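Long-range contacts in TIR domain-containing adapter molecule 1 (Homo sapiens, PDB 4BSX), which probably acts as an adaptor linking Toll-like receptors to interferon-beta induction, and has an N-terminal helical domain structurally similar to IFIT proteins: residues K30-K34 with L45-M49; C40-L46 with R101-L106; A60-L64 with W80-D84; Y121-V125 with E138-E142. The protein carries 2 engineered substitutions. All blocks are in the same frame, centred on the assembly; numbering follows the deposited sequence.

Contact 1 (K30-K34 with L45-M49); sequences KHKLK and LLHAM
His47 reaches from helix 43-53 into the end of helix 23-33, where Lys30, Leu33 and Lys34 touch its imidazole. Lys34 supplies a CH-pi contact: its CA lies over one face of the ring, 4.0 Å from the centroid and 22° off the normal. The Lys34 side chain is turned about its CB-CG bond (chi2 95°), which returns CD to within 3.7 Å of His47 NE2, so that aliphatic methylenes meet the ring while the ammonium group goes past it. At the ring edge, near its plane, Lys30 O approaches CE1 at 3.5 Å. A flat imidazole suits this place, since it can take a CH group on its face and a carbonyl oxygen at its rim. Nearer the His47 backbone, Leu33 CB packs on His47 CB at 3.9 Å, and Leu33 CD1 bridges to Leu46 CG at 3.6 Å, one branched apolar side chain against another. This pairing of successive helices belongs to an all-helical domain resembling IFIT proteins, which are built of tetratricopeptide-like helices. Further out, Ser63 of helix 57-65 touches His47, and Leu18 of helix 11-19 packs on Leu46. The extended Lys30 chain leads away along Val50 and Leu51, and its NZ is hydrogen-bonded to Gln56 OE1.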
loop_
_atom_site.group_PDB
_atom_site.type_symbol
_atom_site.label_atom_id
_atom_site.label_comp_id
_atom_site.label_asym_id
_atom_site.label_seq_id
_atom_site.Cartn_x
_atom_site.Cartn_y
_atom_site.Cartn_z
ATOM N N LYS A 30 9.228 9.110 5.466
ATOM C CA LYS A 30 9.343 9.993 4.309
ATOM C C LYS A 30 10.807 10.017 3.788
ATOM O O LYS A 30 11.055 9.970 2.576
ATOM C CB LYS A 30 8.876 11.417 4.695
ATOM C CG LYS A 30 9.358 12.514 3.745
ATOM C CD LYS A 30 9.093 13.956 4.263
ATOM C CE LYS A 30 9.604 14.989 3.223
ATOM N NZ LYS A 30 9.312 16.393 3.583
ATOM N N HIS A 31 11.772 10.133 4.698
ATOM C CA HIS A 31 13.140 10.343 4.287
ATOM C C HIS A 31 13.682 9.022 3.706
ATOM O O HIS A 31 14.403 9.015 2.702
ATOM C CB HIS A 31 13.987 10.779 5.497
ATOM C CG HIS A 31 13.613 12.116 6.082
ATOM N ND1 HIS A 31 13.332 13.225 5.319
ATOM C CD2 HIS A 31 13.494 12.501 7.373
ATOM C CE1 HIS A 31 13.053 14.246 6.118
ATOM N NE2 HIS A 31 13.133 13.826 7.360
ATOM N N LYS A 32 13.319 7.926 4.373
ATOM C CA LYS A 32 13.739 6.560 4.045
ATOM C C LYS A 32 13.061 5.941 2.818
ATOM O O LYS A 32 13.701 5.268 2.034
ATOM C CB LYS A 32 13.442 5.652 5.238
ATOM C CG LYS A 32 13.844 4.231 5.055
ATOM C CD LYS A 32 13.620 3.478 6.356
ATOM C CE LYS A 32 13.953 2.006 6.219
ATOM N NZ LYS A 32 13.896 1.242 7.491
ATOM N N LEU A 33 11.759 6.140 2.664
ATOM C CA LEU A 33 11.006 5.394 1.646
ATOM C C LEU A 33 11.278 5.950 0.259
ATOM O O LEU A 33 11.061 5.276 -0.744
ATOM C CB LEU A 33 9.512 5.458 1.935
ATOM C CG LEU A 33 9.011 4.576 3.084
ATOM C CD1 LEU A 33 7.499 4.663 3.221
ATOM C CD2 LEU A 33 9.415 3.115 2.813
ATOM N N LYS A 34 11.784 7.181 0.226
ATOM C CA LYS A 34 11.916 7.982 -0.993
ATOM C C LYS A 34 12.881 7.372 -2.004
ATOM O O LYS A 34 12.732 7.596 -3.208
ATOM C CB LYS A 34 12.346 9.408 -0.583
ATOM C CG LYS A 34 12.928 10.295 -1.687
ATOM C CD LYS A 34 11.888 11.201 -2.328
ATOM C CE LYS A 34 12.540 12.435 -2.983
ATOM N NZ LYS A 34 11.570 13.326 -3.714
ATOM N N LEU A 45 4.198 3.853 -3.133
ATOM C CA LEU A 45 2.834 4.210 -2.774
ATOM C C LEU A 45 2.837 4.579 -1.281
ATOM O O LEU A 45 2.288 5.613 -0.895
ATOM C CB LEU A 45 1.861 3.037 -3.074
ATOM C CG LEU A 45 0.391 3.170 -2.626
ATOM C CD1 LEU A 45 -0.243 4.343 -3.336
ATOM C CD2 LEU A 45 -0.463 1.885 -2.854
ATOM N N LEU A 46 3.504 3.768 -0.454
ATOM C CA LEU A 46 3.627 4.082 0.969
ATOM C C LEU A 46 4.349 5.420 1.227
ATOM O O LEU A 46 4.041 6.133 2.192
ATOM C CB LEU A 46 4.331 2.967 1.724
ATOM C CG LEU A 46 4.260 3.075 3.266
ATOM C CD1 LEU A 46 2.838 3.080 3.793
ATOM C CD2 LEU A 46 5.019 1.940 3.927
ATOM N N HIS A 47 5.288 5.771 0.376
ATOM C CA HIS A 47 5.963 7.070 0.504
ATOM C C HIS A 47 4.923 8.184 0.346
ATOM O O HIS A 47 4.888 9.170 1.101
ATOM C CB HIS A 47 7.073 7.160 -0.558
ATOM C CG HIS A 47 7.689 8.512 -0.698
ATOM N ND1 HIS A 47 8.517 9.060 0.261
ATOM C CD2 HIS A 47 7.610 9.420 -1.700
ATOM C CE1 HIS A 47 8.875 10.273 -0.120
ATOM N NE2 HIS A 47 8.351 10.510 -1.310
ATOM N N ALA A 48 4.042 8.000 -0.626
ATOM C CA ALA A 48 3.025 9.022 -0.946
ATOM C C ALA A 48 1.989 9.158 0.172
ATOM O O ALA A 48 1.553 10.271 0.513
ATOM C CB ALA A 48 2.324 8.690 -2.297
HETATM N N MSE A 49 1.567 8.017 0.720
HETATM C CA MSE A 49 0.590 7.975 1.836
HETATM C C MSE A 49 1.196 8.625 3.073
HETATM O O MSE A 49 0.511 9.355 3.825
HETATM C CB MSE A 49 0.179 6.538 2.129
HETATM C CG MSE A 49 -0.687 5.907 1.009
HETATM SE SE MSE A 49 -0.830 3.932 1.159
HETATM C CE MSE A 49 -1.566 3.659 2.913
#

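Contact 2 (C40-L46 with R101-L106); sequences CQGQDLL and RLYHLL
A type II turn from Cys40 to Gln43 leads into helix 43-53, and both the turn and the first helical turn lie against Arg101, Leu102 and Leu105 of helix 96-108. Gly42 occupies the third turn position and the N-cap. Its positive phi (102°) and its closeness to Arg101 both suit a residue without a side chain, and Leu105 CD1 comes within 3.7 Å of Gly42 C. Beyond the cap the contact is made by leucines, whose branched ends lie between the two backbones. Leu46 CB meets Leu102 CD2 at 3.7 Å, while Leu46 CD2 meets Leu105 CB at 3.7 Å; Leu46 runs in the opposite direction to both partners. Just before Gly42 in the chain, Gln41 lies over a face of the Arg101 guanidinium, with CB 3.4 Å from NH1. The chain of Gln41 bends at chi2 (89°), so that its amide stacks on the guanidinium with the planes 24° apart. The Arg101 chain is extended, and its NH2 forms a salt bridge with Glu142 OE1. One water ties the backbones together, donating to Gln41 O at 2.7 Å and to Arg101 O at 3.0 Å; the latter oxygen also accepts the helical bond from Leu105 N. With no direct hydrogen bond across the segments, cohesion here comes from apolar packing, one stacked pair of polar groups and a water that donates to two backbone carbonyl oxygens.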
loop_
_atom_site.group_PDB
_atom_site.type_symbol
_atom_site.label_atom_id
_atom_site.label_comp_id
_atom_site.label_asym_id
_atom_site.label_seq_id
_atom_site.Cartn_x
_atom_site.Cartn_y
_atom_site.Cartn_z
ATOM N N CYS A 40 10.771 -4.613 -2.328
ATOM C CA CYS A 40 9.957 -3.717 -1.509
ATOM C C CYS A 40 8.921 -3.036 -2.381
ATOM O O CYS A 40 8.720 -1.812 -2.312
ATOM C CB CYS A 40 10.809 -2.634 -0.813
ATOM S SG CYS A 40 11.935 -3.169 0.530
ATOM N N GLN A 41 8.252 -3.828 -3.204
ATOM C CA GLN A 41 7.116 -3.311 -3.943
ATOM C C GLN A 41 6.179 -2.659 -2.942
ATOM O O GLN A 41 5.970 -3.155 -1.812
ATOM C CB GLN A 41 6.417 -4.423 -4.748
ATOM C CG GLN A 41 7.288 -5.043 -5.869
ATOM C CD GLN A 41 8.107 -6.217 -5.359
ATOM O OE1 GLN A 41 8.163 -6.470 -4.156
ATOM N NE2 GLN A 41 8.746 -6.935 -6.268
ATOM N N GLY A 42 5.645 -1.523 -3.356
ATOM C CA GLY A 42 4.706 -0.763 -2.543
ATOM C C GLY A 42 5.306 0.448 -1.846
ATOM O O GLY A 42 4.558 1.334 -1.409
ATOM N N GLN A 43 6.639 0.488 -1.761
ATOM C CA GLN A 43 7.371 1.556 -1.078
ATOM C C GLN A 43 6.955 2.890 -1.598
ATOM O O GLN A 43 6.804 3.830 -0.828
ATOM C CB GLN A 43 8.882 1.456 -1.336
ATOM C CG GLN A 43 9.628 0.410 -0.559
ATOM C CD GLN A 43 11.113 0.750 -0.359
ATOM O OE1 GLN A 43 11.714 0.364 0.647
ATOM N NE2 GLN A 43 11.702 1.474 -1.313
ATOM N N ASP A 44 6.862 2.985 -2.927
ATOM C CA ASP A 44 6.574 4.268 -3.564
ATOM C C ASP A 44 5.173 4.752 -3.147
ATOM O O ASP A 44 4.992 5.915 -2.819
ATOM C CB ASP A 44 6.696 4.181 -5.086
ATOM C CG ASP A 44 8.134 4.234 -5.566
ATOM O OD1 ASP A 44 9.008 4.670 -4.788
ATOM O OD2 ASP A 44 8.378 3.858 -6.733
ATOM N N LEU A 45 4.198 3.853 -3.133
ATOM C CA LEU A 45 2.834 4.210 -2.774
ATOM C C LEU A 45 2.837 4.579 -1.281
ATOM O O LEU A 45 2.288 5.613 -0.895
ATOM C CB LEU A 45 1.861 3.037 -3.074
ATOM C CG LEU A 45 0.391 3.170 -2.626
ATOM C CD1 LEU A 45 -0.243 4.343 -3.336
ATOM C CD2 LEU A 45 -0.463 1.885 -2.854
ATOM N N LEU A 46 3.504 3.768 -0.454
ATOM C CA LEU A 46 3.627 4.082 0.969
ATOM C C LEU A 46 4.349 5.420 1.227
ATOM O O LEU A 46 4.041 6.133 2.192
ATOM C CB LEU A 46 4.331 2.967 1.724
ATOM C CG LEU A 46 4.260 3.075 3.266
ATOM C CD1 LEU A 46 2.838 3.080 3.793
ATOM C CD2 LEU A 46 5.019 1.940 3.927
ATOM N N ARG A 101 1.179 -5.673 0.481
ATOM C CA ARG A 101 2.496 -5.127 0.298
ATOM C C ARG A 101 2.755 -3.958 1.319
ATOM O O ARG A 101 3.782 -3.898 2.025
ATOM C CB ARG A 101 2.608 -4.684 -1.151
ATOM C CG ARG A 101 2.970 -5.837 -2.088
ATOM C CD ARG A 101 3.121 -5.441 -3.572
ATOM N NE ARG A 101 3.550 -6.617 -4.344
ATOM C CZ ARG A 101 3.789 -6.623 -5.653
ATOM N NH1 ARG A 101 3.649 -5.508 -6.358
ATOM N NH2 ARG A 101 4.169 -7.754 -6.264
ATOM N N LEU A 102 1.791 -3.054 1.404
ATOM C CA LEU A 102 1.782 -2.024 2.399
ATOM C C LEU A 102 1.912 -2.598 3.815
ATOM O O LEU A 102 2.723 -2.133 4.601
ATOM C CB LEU A 102 0.527 -1.182 2.261
ATOM C CG LEU A 102 0.428 -0.361 0.969
ATOM C CD1 LEU A 102 -0.854 0.449 1.034
ATOM C CD2 LEU A 102 1.653 0.545 0.731
ATOM N N TYR A 103 1.147 -3.625 4.141
ATOM C CA TYR A 103 1.215 -4.147 5.487
ATOM C C TYR A 103 2.516 -4.844 5.740
ATOM O O TYR A 103 2.975 -4.922 6.902
ATOM C CB TYR A 103 0.044 -5.041 5.809
ATOM C CG TYR A 103 -1.092 -4.268 6.462
ATOM C CD1 TYR A 103 -1.899 -3.447 5.706
ATOM C CD2 TYR A 103 -1.318 -4.328 7.821
ATOM C CE1 TYR A 103 -2.906 -2.738 6.255
ATOM C CE2 TYR A 103 -2.351 -3.603 8.394
ATOM C CZ TYR A 103 -3.141 -2.810 7.599
ATOM O OH TYR A 103 -4.183 -2.074 8.119
ATOM N N HIS A 104 3.134 -5.350 4.672
ATOM C CA HIS A 104 4.413 -5.956 4.860
ATOM C C HIS A 104 5.432 -4.901 5.338
ATOM O O HIS A 104 6.155 -5.134 6.293
ATOM C CB HIS A 104 4.896 -6.613 3.587
ATOM C CG HIS A 104 6.329 -6.976 3.643
ATOM N ND1 HIS A 104 6.814 -7.920 4.525
ATOM C CD2 HIS A 104 7.399 -6.494 2.969
ATOM C CE1 HIS A 104 8.121 -8.029 4.365
ATOM N NE2 HIS A 104 8.503 -7.172 3.430
ATOM N N LEU A 105 5.483 -3.757 4.656
ATOM C CA LEU A 105 6.373 -2.661 5.036
ATOM C C LEU A 105 6.029 -2.165 6.438
ATOM O O LEU A 105 6.937 -1.963 7.270
ATOM C CB LEU A 105 6.348 -1.505 4.008
ATOM C CG LEU A 105 6.614 -1.997 2.563
ATOM C CD1 LEU A 105 6.393 -0.914 1.460
ATOM C CD2 LEU A 105 7.978 -2.585 2.463
ATOM N N LEU A 106 4.740 -1.996 6.728
ATOM C CA LEU A 106 4.361 -1.517 8.050
ATOM C C LEU A 106 4.854 -2.463 9.175
ATOM O O LEU A 106 5.374 -2.000 10.207
ATOM C CB LEU A 106 2.866 -1.301 8.136
ATOM C CG LEU A 106 2.290 -0.179 7.274
ATOM C CD1 LEU A 106 0.774 -0.200 7.388
ATOM C CD2 LEU A 106 2.841 1.166 7.684
HETATM O O HOH W 1 5.859 -5.035 0.130
#

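Contact 3 (A60-L64 with W80-D84); sequences ARISL and WAGVD
Apolar contacts come first: Leu64 CD1 meets Ala81 CB at 3.8 Å, and Val83 CG2 lies 3.5 Å from Arg61 CD. The small methyl of Ala81 lets the loop after helix 71-79 settle close to helix 57-65, while the aliphatic part of Arg61 and the branch of Val83 slide past each other in opposite directions. The polar contact centres on the carbonyl of Ala81. Arg61 bends at chi3 (-132°), and its guanidinium presents a face to Ala81 O, with NH1 2.8 Å away. The N-H groups are poorly aimed at this oxygen, so the pair does not count as a hydrogen bond; the guanidinium instead has a salt bridge from NH2 to Glu57 OE1. The backbone shape matters too: positive phi at Gly82 (79°), readily taken by glycine, ends the helical run, and Val83, joined to Ala77 by backbone hydrogen bonding, then lies against Arg61. In this tetratricopeptide-like domain the attraction between the cationic group and the carbonyl is thus probably electrostatic, without a well-aimed hydrogen bond, and apolar contacts lie beside it.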
loop_
_atom_site.group_PDB
_atom_site.type_symbol
_atom_site.label_atom_id
_atom_site.label_comp_id
_atom_site.label_asym_id
_atom_site.label_seq_id
_atom_site.Cartn_x
_atom_site.Cartn_y
_atom_site.Cartn_z
ATOM N N ALA A 60 2.846 14.866 -2.196
ATOM C CA ALA A 60 2.148 13.591 -2.332
ATOM C C ALA A 60 1.556 13.453 -3.718
ATOM O O ALA A 60 1.678 12.401 -4.335
ATOM C CB ALA A 60 1.054 13.462 -1.290
ATOM N N ARG A 61 0.924 14.512 -4.201
ATOM C CA ARG A 61 0.265 14.520 -5.522
ATOM C C ARG A 61 1.284 14.418 -6.651
ATOM O O ARG A 61 1.019 13.810 -7.657
ATOM C CB ARG A 61 -0.586 15.784 -5.728
ATOM C CG ARG A 61 -1.854 15.839 -4.882
ATOM C CD ARG A 61 -2.718 17.097 -5.167
ATOM N NE ARG A 61 -3.114 17.738 -3.917
ATOM C CZ ARG A 61 -4.342 18.115 -3.585
ATOM N NH1 ARG A 61 -5.362 17.957 -4.416
ATOM N NH2 ARG A 61 -4.551 18.676 -2.402
ATOM N N ILE A 62 2.469 14.987 -6.474
ATOM C CA ILE A 62 3.517 14.823 -7.484
ATOM C C ILE A 62 3.999 13.370 -7.541
ATOM O O ILE A 62 4.185 12.816 -8.595
ATOM C CB ILE A 62 4.674 15.802 -7.234
ATOM C CG1 ILE A 62 4.237 17.202 -7.670
ATOM C CG2 ILE A 62 5.934 15.366 -7.983
ATOM C CD1 ILE A 62 5.035 18.286 -7.053
ATOM N N SER A 63 4.145 12.757 -6.380
ATOM C CA SER A 63 4.504 11.361 -6.295
ATOM C C SER A 63 3.417 10.443 -6.868
ATOM O O SER A 63 3.714 9.390 -7.461
ATOM C CB SER A 63 4.749 10.984 -4.836
ATOM O OG SER A 63 5.788 11.780 -4.270
ATOM N N LEU A 64 2.150 10.790 -6.673
ATOM C CA LEU A 64 1.111 9.877 -7.139
ATOM C C LEU A 64 0.983 10.027 -8.631
ATOM O O LEU A 64 0.675 9.078 -9.329
ATOM C CB LEU A 64 -0.222 10.141 -6.444
ATOM C CG LEU A 64 -0.184 9.703 -4.969
ATOM C CD1 LEU A 64 -1.242 10.443 -4.197
ATOM C CD2 LEU A 64 -0.349 8.197 -4.838
ATOM N N TRP A 80 -7.903 10.038 -1.601
ATOM C CA TRP A 80 -7.162 10.499 -0.419
ATOM C C TRP A 80 -6.318 11.754 -0.670
ATOM O O TRP A 80 -5.915 12.443 0.270
ATOM C CB TRP A 80 -6.272 9.383 0.143
ATOM C CG TRP A 80 -6.962 8.404 1.112
ATOM C CD1 TRP A 80 -7.055 8.492 2.491
ATOM C CD2 TRP A 80 -7.641 7.214 0.745
ATOM N NE1 TRP A 80 -7.756 7.402 2.986
ATOM C CE2 TRP A 80 -8.115 6.608 1.927
ATOM C CE3 TRP A 80 -7.876 6.586 -0.474
ATOM C CZ2 TRP A 80 -8.802 5.416 1.912
ATOM C CZ3 TRP A 80 -8.577 5.410 -0.492
ATOM C CH2 TRP A 80 -9.025 4.828 0.692
ATOM N N ALA A 81 -6.028 12.046 -1.930
ATOM C CA ALA A 81 -5.208 13.213 -2.295
ATOM C C ALA A 81 -6.033 14.286 -2.978
ATOM O O ALA A 81 -5.513 15.356 -3.271
ATOM C CB ALA A 81 -4.119 12.803 -3.235
ATOM N N GLY A 82 -7.291 13.972 -3.317
ATOM C CA GLY A 82 -8.217 14.988 -3.794
ATOM C C GLY A 82 -8.019 15.380 -5.243
ATOM O O GLY A 82 -8.477 16.426 -5.693
ATOM N N VAL A 83 -7.340 14.531 -5.994
ATOM C CA VAL A 83 -7.069 14.825 -7.393
ATOM C C VAL A 83 -8.224 14.294 -8.232
ATOM O O VAL A 83 -8.539 13.114 -8.190
ATOM C CB VAL A 83 -5.742 14.173 -7.844
ATOM C CG1 VAL A 83 -5.525 14.409 -9.331
ATOM C CG2 VAL A 83 -4.552 14.702 -6.991
ATOM N N ASP A 84 -8.881 15.169 -8.981
ATOM C CA ASP A 84 -10.065 14.753 -9.687
ATOM C C ASP A 84 -9.588 14.043 -10.956
ATOM O O ASP A 84 -8.547 14.397 -11.506
ATOM C CB ASP A 84 -11.016 15.942 -9.941
ATOM C CG ASP A 84 -12.213 16.015 -8.894
ATOM O OD1 ASP A 84 -12.750 14.966 -8.395
ATOM O OD2 ASP A 84 -12.630 17.152 -8.581
#

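Contact 4 (Y121-V125 with E138-E142); sequences YQEAV and ELQDE
Helices 114-130 and 136-147 run nearly antiparallel, with segment axes 10.0 Å apart at an angle of 167° and Val125 opposite Gln140. Leu139 fills the middle of the interface. Its CG stands anti to the backbone N (chi1 167°), sending both methyls across the gap to different neighbours. CD2 comes 3.8 Å from Ala124 CB, an approach that the small side chain permits, and 3.5 Å from the backbone Ala124 O. CD1 meets the edge of the Tyr121 ring, near its plane, at 3.9 Å from the ring atom CD1. The branch CG2 of Val125 touches Leu139 CG at 4.0 Å, while its CG1 lies near Gln140 CG. Such a pair of successive antiparallel helices is a helical hairpin, the building element of tetratricopeptide-like folds, and is consistent with the structural similarity of this domain to IFIT proteins. A polar link lies beside the patch. The extended chain of Glu142 brings OE2 to the Tyr121 hydroxyl, near the plane of the ring, and the carboxylate is turned 75° against that ring. Tyr121 OH donates to OE2; the modelled separation of 2.3 Å is unusually short, so its exact length is doubtful. Tyrosine suits the place by offering an apolar edge to Leu139 and a hydroxyl to the acid. Helix 96-108 also holds the carboxylate: Trp97 NE1 is hydrogen-bonded to OE2, and with Arg101 as a further partner Glu142 is likely to be ionised.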
loop_
_atom_site.group_PDB
_atom_site.type_symbol
_atom_site.label_atom_id
_atom_site.label_comp_id
_atom_site.label_asym_id
_atom_site.label_seq_id
_atom_site.Cartn_x
_atom_site.Cartn_y
_atom_site.Cartn_z
ATOM N N TYR A 121 -2.040 -10.925 3.216
ATOM C CA TYR A 121 -1.650 -11.816 2.131
ATOM C C TYR A 121 -2.757 -12.871 1.873
ATOM O O TYR A 121 -3.092 -13.172 0.740
ATOM C CB TYR A 121 -0.243 -12.415 2.337
ATOM C CG TYR A 121 0.829 -11.506 1.699
ATOM C CD1 TYR A 121 0.865 -11.340 0.362
ATOM C CD2 TYR A 121 1.714 -10.752 2.456
ATOM C CE1 TYR A 121 1.730 -10.525 -0.235
ATOM C CE2 TYR A 121 2.617 -9.912 1.845
ATOM C CZ TYR A 121 2.610 -9.809 0.486
ATOM O OH TYR A 121 3.491 -9.023 -0.234
ATOM N N GLN A 122 -3.351 -13.392 2.924
ATOM C CA GLN A 122 -4.403 -14.358 2.767
ATOM C C GLN A 122 -5.555 -13.769 1.974
ATOM O O GLN A 122 -5.919 -14.317 0.947
ATOM C CB GLN A 122 -4.890 -14.821 4.139
ATOM C CG GLN A 122 -3.872 -15.630 4.888
ATOM C CD GLN A 122 -4.398 -16.082 6.218
ATOM O OE1 GLN A 122 -4.969 -15.287 6.975
ATOM N NE2 GLN A 122 -4.242 -17.366 6.509
ATOM N N GLU A 123 -6.130 -12.665 2.447
ATOM C CA GLU A 123 -7.239 -12.037 1.759
ATOM C C GLU A 123 -6.883 -11.782 0.311
ATOM O O GLU A 123 -7.734 -11.875 -0.559
ATOM C CB GLU A 123 -7.675 -10.718 2.459
ATOM C CG GLU A 123 -8.303 -10.983 3.824
ATOM C CD GLU A 123 -8.596 -9.717 4.626
ATOM O OE1 GLU A 123 -8.397 -8.609 4.080
ATOM O OE2 GLU A 123 -9.026 -9.828 5.804
ATOM N N ALA A 124 -5.639 -11.430 0.044
ATOM C CA ALA A 124 -5.250 -11.165 -1.335
ATOM C C ALA A 124 -5.341 -12.470 -2.087
ATOM O O ALA A 124 -5.690 -12.497 -3.256
ATOM C CB ALA A 124 -3.828 -10.632 -1.404
ATOM N N VAL A 125 -4.971 -13.555 -1.413
ATOM C CA VAL A 125 -4.851 -14.845 -2.092
ATOM C C VAL A 125 -6.278 -15.301 -2.402
ATOM O O VAL A 125 -6.577 -15.690 -3.525
ATOM C CB VAL A 125 -4.052 -15.868 -1.246
ATOM C CG1 VAL A 125 -4.278 -17.277 -1.741
ATOM C CG2 VAL A 125 -2.578 -15.546 -1.276
ATOM N N GLU A 138 2.217 -16.280 -8.590
ATOM C CA GLU A 138 3.097 -15.170 -8.254
ATOM C C GLU A 138 2.863 -14.637 -6.859
ATOM O O GLU A 138 3.821 -14.444 -6.090
ATOM C CB GLU A 138 2.918 -14.031 -9.268
ATOM C CG GLU A 138 3.735 -12.811 -8.907
ATOM C CD GLU A 138 3.721 -11.784 -10.005
ATOM O OE1 GLU A 138 3.105 -12.067 -11.041
ATOM O OE2 GLU A 138 4.334 -10.712 -9.837
ATOM N N LEU A 139 1.587 -14.389 -6.551
ATOM C CA LEU A 139 1.189 -13.804 -5.279
ATOM C C LEU A 139 1.453 -14.753 -4.118
ATOM O O LEU A 139 1.924 -14.321 -3.035
ATOM C CB LEU A 139 -0.291 -13.430 -5.317
ATOM C CG LEU A 139 -0.949 -13.086 -3.966
ATOM C CD1 LEU A 139 -0.261 -11.903 -3.321
ATOM C CD2 LEU A 139 -2.374 -12.781 -4.179
ATOM N N GLN A 140 1.146 -16.033 -4.357
ATOM C CA GLN A 140 1.318 -17.093 -3.386
ATOM C C GLN A 140 2.798 -17.240 -3.097
ATOM O O GLN A 140 3.167 -17.462 -1.944
ATOM C CB GLN A 140 0.792 -18.426 -3.929
ATOM C CG GLN A 140 -0.732 -18.615 -3.923
ATOM C CD GLN A 140 -1.145 -19.879 -4.732
ATOM O OE1 GLN A 140 -0.422 -20.316 -5.634
ATOM N NE2 GLN A 140 -2.292 -20.452 -4.413
ATOM N N ASP A 141 3.641 -17.142 -4.135
ATOM C CA ASP A 141 5.107 -17.170 -3.955
ATOM C C ASP A 141 5.543 -16.025 -3.055
ATOM O O ASP A 141 6.227 -16.223 -2.032
ATOM C CB ASP A 141 5.836 -17.073 -5.295
ATOM C CG ASP A 141 5.771 -18.364 -6.095
ATOM O OD1 ASP A 141 5.552 -19.430 -5.455
ATOM O OD2 ASP A 141 5.935 -18.299 -7.353
ATOM N N GLU A 142 5.145 -14.817 -3.434
ATOM C CA GLU A 142 5.362 -13.628 -2.591
ATOM C C GLU A 142 4.799 -13.785 -1.174
ATOM O O GLU A 142 5.419 -13.444 -0.190
ATOM C CB GLU A 142 4.757 -12.403 -3.272
ATOM C CG GLU A 142 4.741 -11.172 -2.412
ATOM C CD GLU A 142 4.271 -9.980 -3.191
ATOM O OE1 GLU A 142 4.468 -10.034 -4.427
ATOM O OE2 GLU A 142 3.698 -9.026 -2.563
#

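Overall arrangement
Contacts 1 and 4 join successive helices, contact 3 a helix and a loop, and contact 2 helices distant in the chain, all within a single compact domain. Contacts 1 and 2, with centres 9 Å apart, share Leu45 and Leu46 on helix 43-53, which therefore packs on helix 23-33 as well as on helix 96-108. Contact 3 falls within the stretch of chain between the two segments of contact 2; helix 57-65 meets helix 43-53 where Ala48 packs on Leu64. Contact 4 comes last, 14 Å from contact 2 between centres, and the salt bridge of Arg101 with Glu142 joins them. Contacts 3 and 4 lie on opposite sides of the chain's centre, 28 Å apart between centres, whereas contact 2, near that centre, touches the other three.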